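Local coordinates for protein cellulase (Bacteroides salanitronis, PDB 6WQY) that probably hydrolyses internal linkages of cellulose and other plant polysaccharides, acting as a broad-specificity family 5 endoglucanase whose catalytic domain makes up this chain, at residues N118-G123 against A171-H176; L219-Y224 against E233-P238. All blocks are in the same frame, centred on the assembly; numbering follows the deposited sequence.

Contact 1 of 2, residues N118-G123 against A171-H176; sequences NIHHDG and AMNEIH
His120 and Asn173 each hold CG anti to their own backbone N (chi1 -157° and -177°), and this lays the imidazole and the amide against one another as a stack. The two planes are 20° apart. Asn173 ND2 sits over one ring face, displaced toward the rim, and comes within 3.2 Å of His120 CE1. The ring's rotation is fixed from its edge: Asn118 ND2 donates to His120 ND1 over 3.0 Å in an almost straight bond lying in the ring plane, and the same nitrogen also bonds to Glu170. On the other amide, Asn173 OD1 accepts from Arg76, so the stacked group is gripped too.

Both segments are loops leaving the C-terminal ends of neighbouring strands, 114-118 and 167-170, of a (beta/alpha)8 barrel, the end that carries the active site in this fold. Asn173-Glu174 is consistent with the Asn-Glu pair that family 5 enzymes keep here.

No direct hydrogen bond joins the segments; waters do that work. One water accepts from Asn173 N at 2.9 Å and probably donates to His120 O, and another links Gly123 O to His176 N. Met172 CA, 3.3 Å from Ile119 O, adds a CA-H...O contact. Gly123 CA lies 4.2 Å from Ile175 CD1, close enough that a side chain directed there would probably clash.

Contact 2 of 2, residues L219-Y224 against E233-P238; sequences LGVPGY and ENFVLP
Mainly apolar packing, with no hydrogen bond across it, sets the edge of the Phe235 ring against Val221 and the backbone that follows, between barrel strand 219-222 and the chain emerging from helix 228-234. The area buried is modest, 181 Å², and most of it belongs to these two residues. Val221 CG2, lying between its own backbone N and carbonyl carbon, meets the ring close to its plane, 3.7 Å from Phe235 CZ; the two side chains cross at about a right angle. Further round the rim, Phe235 CD2 is 3.7 Å from Pro222 O, which lies near the ring plane and is hydrogen-bonded by Asn200 ND2.

Phe235 is the first residue to leave helical geometry, and with CG anti to N (chi1 173°) its ring extends to the strand and meets it with its rim. This is part of a beta-alpha-beta crossover: strand 219-222, the short helix, then parallel strand 246-251, whose Val248 also touches the Phe235 side chain. The returning stretch runs roughly opposite to the strand, 155° apart in direction. Its backbone is held by a third element, since Asn197 of helix 191-209 bonds to both Asn234 O and Val236 N.

With alanine in place of Phe235, Val221 CG2 would probably lose its ring neighbour, and a gap is likely to open between the strand and the returning loop. Farther along, Pro238 CD approaches Val221 CG2 at 4.2 Å, so one methyl lies against both the ring and the proline.

In the fold
Following the chain from the N terminus, strand 114-118 runs into the loop 118-123, and contact 1 closes when the loop after strand 167-170 comes back beside it, with helices 132-135 and 139-159 in between. Helix 191-209 then leads to strand 219-222, where contact 2 opens and soon closes a much tighter loop round helix 228-234. The two loops are in series, neither nested nor crossed. They still meet, because strands 167-170 and 219-222 are neighbours in the barrel: Ala171 N probably bonds to Gly220 O, while Tyr224 packs against Ile175 and His176. Contact 1 thus joins the loops after two neighbouring strands, and contact 2 joins the third strand to the chain returning toward strand 246-251.

Contact 1 of 2, residues N118-G123 against A171-H176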
loop_
_atom_site.group_PDB
_atom_site.type_symbol
_atom_site.label_atom_id
_atom_site.label_comp_id
_atom_site.label_asym_id
_atom_site.label_seq_id
_atom_site.Cartn_x
_atom_site.Cartn_y
_atom_site.Cartn_z
ATOM N N ASN A 118 5.167 2.913 6.010
ATOM C CA ASN A 118 6.174 2.421 5.074
ATOM C C ASN A 118 7.289 3.456 4.889
ATOM O O ASN A 118 7.382 4.461 5.599
ATOM C CB ASN A 118 5.531 2.007 3.735
ATOM C CG ASN A 118 5.148 3.198 2.871
ATOM O OD1 ASN A 118 5.312 4.352 3.280
ATOM N ND2 ASN A 118 4.631 2.921 1.689
ATOM N N ILE A 119 8.180 3.146 3.946
ATOM C CA ILE A 119 9.074 4.101 3.291
ATOM C C ILE A 119 8.541 4.283 1.874
ATOM O O ILE A 119 8.458 3.308 1.115
ATOM C CB ILE A 119 10.526 3.599 3.293
ATOM C CG1 ILE A 119 11.078 3.527 4.717
ATOM C CG2 ILE A 119 11.385 4.478 2.394
ATOM C CD1 ILE A 119 12.485 2.953 4.811
ATOM N N HIS A 120 8.165 5.519 1.512
ATOM C CA HIS A 120 7.375 5.727 0.300
ATOM C C HIS A 120 8.228 6.365 -0.785
ATOM O O HIS A 120 8.971 5.646 -1.482
ATOM C CB HIS A 120 6.061 6.451 0.626
ATOM C CG HIS A 120 4.987 6.235 -0.379
ATOM N ND1 HIS A 120 4.202 5.096 -0.390
ATOM C CD2 HIS A 120 4.555 7.028 -1.388
ATOM C CE1 HIS A 120 3.312 5.229 -1.362
ATOM N NE2 HIS A 120 3.507 6.383 -1.990
ATOM N N HIS A 121 8.144 7.687 -1.017
ATOM C CA HIS A 121 8.809 8.268 -2.197
ATOM C C HIS A 121 10.325 8.365 -2.071
ATOM O O HIS A 121 10.979 8.726 -3.053
ATOM C CB HIS A 121 8.176 9.586 -2.600
ATOM C CG HIS A 121 6.821 9.430 -3.200
ATOM N ND1 HIS A 121 6.516 8.430 -4.100
ATOM C CD2 HIS A 121 5.686 10.156 -3.023
ATOM C CE1 HIS A 121 5.248 8.563 -4.456
ATOM N NE2 HIS A 121 4.719 9.603 -3.822
ATOM N N ASP A 122 10.906 7.985 -0.937
ATOM C CA ASP A 122 12.348 7.760 -0.915
ATOM C C ASP A 122 12.779 6.833 -2.038
ATOM O O ASP A 122 13.902 6.936 -2.531
ATOM C CB ASP A 122 12.766 7.122 0.410
ATOM C CG ASP A 122 12.433 7.977 1.613
ATOM O OD1 ASP A 122 11.223 8.237 1.821
ATOM O OD2 ASP A 122 13.373 8.361 2.362
ATOM N N GLY A 123 11.914 5.900 -2.428
ATOM C CA GLY A 123 12.191 4.977 -3.496
ATOM C C GLY A 123 11.673 5.388 -4.850
ATOM O O GLY A 123 11.748 4.575 -5.784
ATOM N N ALA A 171 7.916 -2.570 4.030
ATOM C CA ALA A 171 9.339 -2.264 3.897
ATOM C C ALA A 171 9.596 -1.023 3.062
ATOM O O ALA A 171 10.476 -0.216 3.395
ATOM C CB ALA A 171 10.021 -3.449 3.225
ATOM N N MET A 172 8.910 -0.925 1.921
ATOM C CA MET A 172 9.104 0.120 0.920
ATOM C C MET A 172 7.918 0.037 -0.023
ATOM O O MET A 172 7.019 -0.795 0.159
ATOM C CB MET A 172 10.452 0.009 0.224
ATOM C CG MET A 172 10.700 -1.257 -0.506
ATOM S SD MET A 172 12.476 -1.569 -0.740
ATOM C CE MET A 172 12.839 -2.301 0.860
ATOM N N ASN A 173 7.906 0.932 -1.019
ATOM C CA ASN A 173 6.736 1.157 -1.862
ATOM C C ASN A 173 6.896 0.510 -3.236
ATOM O O ASN A 173 6.705 -0.708 -3.354
ATOM C CB ASN A 173 6.420 2.658 -1.919
ATOM C CG ASN A 173 5.182 2.933 -2.721
ATOM O OD1 ASN A 173 4.199 2.205 -2.594
ATOM N ND2 ASN A 173 5.222 3.953 -3.568
ATOM N N GLU A 174 7.248 1.295 -4.263
ATOM C CA GLU A 174 7.285 0.851 -5.657
ATOM C C GLU A 174 8.714 0.986 -6.151
ATOM O O GLU A 174 9.172 2.078 -6.482
ATOM C CB GLU A 174 6.338 1.687 -6.515
ATOM C CG GLU A 174 4.889 1.448 -6.203
ATOM C CD GLU A 174 3.917 2.230 -7.062
ATOM O OE1 GLU A 174 4.345 3.190 -7.756
ATOM O OE2 GLU A 174 2.702 1.885 -7.086
ATOM N N ILE A 175 9.427 -0.123 -6.177
ATOM C CA ILE A 175 10.847 -0.132 -6.501
ATOM C C ILE A 175 11.027 -0.507 -7.969
ATOM O O ILE A 175 10.586 -1.575 -8.423
ATOM C CB ILE A 175 11.595 -1.102 -5.576
ATOM C CG1 ILE A 175 11.440 -0.667 -4.103
ATOM C CG2 ILE A 175 13.056 -1.216 -5.988
ATOM C CD1 ILE A 175 11.897 0.750 -3.782
ATOM N N HIS A 176 11.681 0.388 -8.712
ATOM C CA HIS A 176 12.033 0.149 -10.102
ATOM C C HIS A 176 13.206 1.057 -10.456
ATOM O O HIS A 176 13.477 2.060 -9.773
ATOM C CB HIS A 176 10.854 0.393 -11.053
ATOM C CG HIS A 176 10.413 1.809 -11.096
ATOM N ND1 HIS A 176 10.795 2.675 -12.095
ATOM C CD2 HIS A 176 9.641 2.520 -10.241
ATOM C CE1 HIS A 176 10.267 3.860 -11.856
ATOM N NE2 HIS A 176 9.556 3.794 -10.738
HETATM O O HOH W 1 9.892 2.932 -1.591
HETATM O O HOH W 2 8.987 3.734 -4.154
HETATM O O HOH W 3 7.322 5.811 -4.727
HETATM O O HOH W 4 12.797 2.556 -7.149
#

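Contact 2 of 2, residues L219-Y224 against E233-P238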
loop_
_atom_site.group_PDB
_atom_site.type_symbol
_atom_site.label_atom_id
_atom_site.label_comp_id
_atom_site.label_asym_id
_atom_site.label_seq_id
_atom_site.Cartn_x
_atom_site.Cartn_y
_atom_site.Cartn_z
ATOM N N LEU A 219 4.298 -7.865 8.804
ATOM C CA LEU A 219 5.088 -6.998 7.949
ATOM C C LEU A 219 4.683 -7.203 6.496
ATOM O O LEU A 219 4.341 -8.322 6.086
ATOM C CB LEU A 219 6.582 -7.297 8.080
ATOM C CG LEU A 219 7.125 -7.393 9.505
ATOM C CD1 LEU A 219 8.605 -7.759 9.471
ATOM C CD2 LEU A 219 6.911 -6.113 10.288
ATOM N N GLY A 220 4.744 -6.123 5.713
ATOM C CA GLY A 220 4.509 -6.180 4.276
ATOM C C GLY A 220 5.819 -6.047 3.514
ATOM O O GLY A 220 6.665 -5.230 3.868
ATOM N N VAL A 221 5.962 -6.849 2.464
ATOM C CA VAL A 221 7.153 -6.854 1.617
ATOM C C VAL A 221 6.724 -6.884 0.156
ATOM O O VAL A 221 5.923 -7.747 -0.228
ATOM C CB VAL A 221 8.100 -8.019 1.971
ATOM C CG1 VAL A 221 8.872 -7.692 3.243
ATOM C CG2 VAL A 221 7.341 -9.333 2.131
ATOM N N PRO A 222 7.234 -5.971 -0.687
ATOM C CA PRO A 222 6.765 -5.914 -2.070
ATOM C C PRO A 222 7.645 -6.659 -3.059
ATOM O O PRO A 222 8.827 -6.927 -2.825
ATOM C CB PRO A 222 6.803 -4.409 -2.374
ATOM C CG PRO A 222 8.026 -3.941 -1.612
ATOM C CD PRO A 222 7.976 -4.750 -0.312
ATOM N N GLY A 223 7.053 -6.946 -4.221
ATOM C CA GLY A 223 7.792 -7.319 -5.401
ATOM C C GLY A 223 8.096 -6.108 -6.262
ATOM O O GLY A 223 7.734 -4.969 -5.956
ATOM N N TYR A 224 8.764 -6.373 -7.381
ATOM C CA TYR A 224 9.273 -5.304 -8.229
ATOM C C TYR A 224 8.135 -4.456 -8.777
ATOM O O TYR A 224 7.160 -4.986 -9.327
ATOM C CB TYR A 224 10.126 -5.903 -9.352
ATOM C CG TYR A 224 11.023 -4.894 -10.036
ATOM C CD1 TYR A 224 10.575 -4.123 -11.090
ATOM C CD2 TYR A 224 12.351 -4.740 -9.642
ATOM C CE1 TYR A 224 11.395 -3.212 -11.716
ATOM C CE2 TYR A 224 13.183 -3.841 -10.277
ATOM C CZ TYR A 224 12.715 -3.095 -11.329
ATOM O OH TYR A 224 13.515 -2.190 -11.994
ATOM N N GLU A 233 6.522 -13.926 -10.432
ATOM C CA GLU A 233 7.645 -14.551 -11.122
ATOM C C GLU A 233 8.955 -14.459 -10.351
ATOM O O GLU A 233 9.779 -15.381 -10.448
ATOM C CB GLU A 233 7.810 -13.916 -12.508
ATOM C CG GLU A 233 6.608 -14.168 -13.426
ATOM C CD GLU A 233 6.498 -13.197 -14.594
ATOM O OE1 GLU A 233 7.370 -12.316 -14.745
ATOM O OE2 GLU A 233 5.517 -13.319 -15.364
ATOM N N ASN A 234 9.187 -13.394 -9.599
ATOM C CA ASN A 234 10.522 -13.114 -9.082
ATOM C C ASN A 234 10.610 -12.874 -7.587
ATOM O O ASN A 234 11.729 -12.906 -7.048
ATOM C CB ASN A 234 11.158 -11.920 -9.813
ATOM C CG ASN A 234 11.111 -12.079 -11.309
ATOM O OD1 ASN A 234 10.318 -11.406 -12.000
ATOM N ND2 ASN A 234 11.919 -12.954 -11.818
ATOM N N PHE A 235 9.512 -12.607 -6.894
ATOM C CA PHE A 235 9.560 -12.378 -5.453
ATOM C C PHE A 235 9.967 -13.654 -4.727
ATOM O O PHE A 235 9.523 -14.750 -5.075
ATOM C CB PHE A 235 8.173 -11.916 -4.988
ATOM C CG PHE A 235 8.016 -11.803 -3.497
ATOM C CD1 PHE A 235 7.630 -12.896 -2.763
ATOM C CD2 PHE A 235 8.187 -10.590 -2.841
ATOM C CE1 PHE A 235 7.458 -12.816 -1.395
ATOM C CE2 PHE A 235 8.009 -10.495 -1.478
ATOM C CZ PHE A 235 7.650 -11.611 -0.749
ATOM N N VAL A 236 10.790 -13.496 -3.695
ATOM C CA VAL A 236 11.174 -14.581 -2.801
ATOM C C VAL A 236 10.798 -14.166 -1.384
ATOM O O VAL A 236 11.218 -13.109 -0.914
ATOM C CB VAL A 236 12.680 -14.896 -2.893
ATOM C CG1 VAL A 236 13.061 -15.951 -1.847
ATOM C CG2 VAL A 236 13.053 -15.355 -4.297
ATOM N N LEU A 237 10.022 -14.986 -0.709
ATOM C CA LEU A 237 9.613 -14.661 0.654
ATOM C C LEU A 237 10.833 -14.658 1.565
ATOM O O LEU A 237 11.581 -15.632 1.575
ATOM C CB LEU A 237 8.613 -15.701 1.143
ATOM C CG LEU A 237 7.852 -15.345 2.417
ATOM C CD1 LEU A 237 6.911 -14.178 2.200
ATOM C CD2 LEU A 237 7.083 -16.570 2.927
ATOM N N PRO A 238 11.060 -13.597 2.340
ATOM C CA PRO A 238 12.202 -13.596 3.258
ATOM C C PRO A 238 12.083 -14.698 4.291
ATOM O O PRO A 238 10.974 -15.135 4.641
ATOM C CB PRO A 238 12.116 -12.226 3.940
ATOM C CG PRO A 238 11.414 -11.367 2.935
ATOM C CD PRO A 238 10.395 -12.277 2.293
#